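Local structure of tube-forming protein in Mycobacterial Envelpe, TiME (7CU9) at residues H80-A85 / N178-A183. The protein probably forms part of a tubular, envelope-spanning channel that may carry proteins across the mycobacterial outer envelope. Residues are numbered along the deposited sequence; the frame is centred on the assembly and turned at random.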
loop_
_atom_site.group_PDB
_atom_site.type_symbol
_atom_site.label_atom_id
_atom_site.label_comp_id
_atom_site.label_asym_id
_atom_site.label_seq_id
_atom_site.Cartn_x
_atom_site.Cartn_y
_atom_site.Cartn_z
ATOM N N HIS B 80 4.419 1.039 7.608
ATOM C CA HIS B 80 4.599 -0.239 6.874
ATOM C C HIS B 80 5.603 -1.071 7.671
ATOM O O HIS B 80 6.665 -0.520 8.033
ATOM C CB HIS B 80 5.029 -0.005 5.412
ATOM C CG HIS B 80 3.980 0.629 4.557
ATOM N ND1 HIS B 80 3.098 -0.109 3.802
ATOM C CD2 HIS B 80 3.685 1.928 4.314
ATOM C CE1 HIS B 80 2.299 0.705 3.136
ATOM N NE2 HIS B 80 2.643 1.963 3.437
ATOM N N LEU B 81 5.253 -2.318 7.995
ATOM C CA LEU B 81 6.191 -3.305 8.579
ATOM C C LEU B 81 6.101 -4.577 7.740
ATOM O O LEU B 81 4.977 -5.022 7.432
ATOM C CB LEU B 81 5.877 -3.582 10.051
ATOM C CG LEU B 81 6.828 -4.568 10.734
ATOM C CD1 LEU B 81 7.012 -4.239 12.206
ATOM C CD2 LEU B 81 6.350 -6.004 10.568
ATOM N N VAL B 82 7.256 -5.117 7.372
ATOM C CA VAL B 82 7.359 -6.314 6.498
ATOM C C VAL B 82 8.344 -7.278 7.149
ATOM O O VAL B 82 9.455 -6.858 7.506
ATOM C CB VAL B 82 7.788 -5.936 5.072
ATOM C CG1 VAL B 82 7.968 -7.163 4.194
ATOM C CG2 VAL B 82 6.798 -4.965 4.450
ATOM N N LYS B 83 7.951 -8.537 7.286
ATOM C CA LYS B 83 8.830 -9.564 7.879
ATOM C C LYS B 83 8.917 -10.743 6.911
ATOM O O LYS B 83 7.935 -11.046 6.213
ATOM C CB LYS B 83 8.324 -9.959 9.267
ATOM C CG LYS B 83 9.300 -10.771 10.105
ATOM C CD LYS B 83 8.821 -10.902 11.519
ATOM C CE LYS B 83 9.738 -11.713 12.400
ATOM N NZ LYS B 83 9.322 -11.628 13.819
ATOM N N GLN B 84 10.086 -11.365 6.879
ATOM C CA GLN B 84 10.380 -12.549 6.041
ATOM C C GLN B 84 11.118 -13.582 6.888
ATOM O O GLN B 84 11.944 -13.184 7.728
ATOM C CB GLN B 84 11.276 -12.155 4.877
ATOM C CG GLN B 84 10.642 -11.171 3.919
ATOM C CD GLN B 84 11.693 -10.667 2.967
ATOM O OE1 GLN B 84 12.126 -11.371 2.058
ATOM N NE2 GLN B 84 12.153 -9.450 3.207
ATOM N N ALA B 85 10.845 -14.862 6.654
ATOM C CA ALA B 85 11.593 -15.977 7.269
ATOM C C ALA B 85 11.721 -17.084 6.231
ATOM O O ALA B 85 10.717 -17.408 5.584
ATOM C CB ALA B 85 10.905 -16.464 8.519
ATOM N N ASN B 178 1.900 -11.333 -1.388
ATOM C CA ASN B 178 1.924 -12.339 -2.485
ATOM C C ASN B 178 3.075 -12.021 -3.445
ATOM O O ASN B 178 3.786 -12.960 -3.843
ATOM C CB ASN B 178 0.579 -12.423 -3.205
ATOM C CG ASN B 178 -0.481 -13.069 -2.343
ATOM O OD1 ASN B 178 -0.164 -13.713 -1.344
ATOM N ND2 ASN B 178 -1.739 -12.883 -2.707
ATOM N N VAL B 179 3.274 -10.749 -3.799
ATOM C CA VAL B 179 4.419 -10.359 -4.674
ATOM C C VAL B 179 5.721 -10.732 -3.951
ATOM O O VAL B 179 6.615 -11.316 -4.586
ATOM C CB VAL B 179 4.387 -8.865 -5.043
ATOM C CG1 VAL B 179 5.680 -8.436 -5.714
ATOM C CG2 VAL B 179 3.196 -8.529 -5.926
ATOM N N LEU B 180 5.812 -10.415 -2.661
ATOM C CA LEU B 180 7.029 -10.648 -1.841
ATOM C C LEU B 180 7.324 -12.151 -1.776
ATOM O O LEU B 180 8.472 -12.531 -2.034
ATOM C CB LEU B 180 6.815 -10.055 -0.448
ATOM C CG LEU B 180 7.935 -10.298 0.562
ATOM C CD1 LEU B 180 9.289 -9.851 0.018
ATOM C CD2 LEU B 180 7.622 -9.605 1.875
ATOM N N ALA B 181 6.338 -12.976 -1.425
ATOM C CA ALA B 181 6.517 -14.444 -1.353
ATOM C C ALA B 181 6.970 -14.972 -2.720
ATOM O O ALA B 181 7.828 -15.870 -2.750
ATOM C CB ALA B 181 5.261 -15.123 -0.873
ATOM N N GLY B 182 6.415 -14.440 -3.811
ATOM C CA GLY B 182 6.843 -14.792 -5.179
ATOM C C GLY B 182 8.313 -14.470 -5.398
ATOM O O GLY B 182 9.051 -15.324 -5.921
ATOM N N ALA B 183 8.746 -13.274 -4.998
ATOM C CA ALA B 183 10.138 -12.800 -5.159
ATOM C C ALA B 183 11.083 -13.708 -4.366
ATOM O O ALA B 183 12.163 -14.049 -4.878
ATOM C CB ALA B 183 10.255 -11.360 -4.723
#
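Leu180 CD2 meets Val82 CG1 tip to tip at 3.4 Å, closer than two methyl carbons normally settle, a tight contact between segments 80-85 and 178-183, on strand 77-89 and helix 174-185. The leucine CB leaves the backbone on the side facing the strand, and CG continues the reach because it stands anti to the backbone N (chi1 176°). At CG the side chain forks. CD2 takes the Val82 methyl and also lies 4.0 Å from Gln84 CG, so it sits over two residues whose CB atoms emerge from the same face of the strand. CD1 sits over one face of the Gln84 amide, 3.9 Å from CD and 3.8 Å from OE1. No hydrogen bond joins the segments: the contact is van der Waals, among three buried residues. The Gln84 amide is nevertheless satisfied: OE1 accepts from the backbone N of Met13, and NE2 is also hydrogen-bonded outside the two segments, which should limit rotation of the amide against the leucine methyl. Val18 of helix 15-22 touches both Val82 and Gln84, and Leu180 also packs on Ala165 of strand 161-169. Lys83, between Val82 and Gln84 in sequence, starts away from the helix and ends in a salt bridge with Asp51. Such packing of helices on one face of an antiparallel sheet fits the α/β sandwich of PknH-like extracellular domains in the Mog1p/PsbP clan.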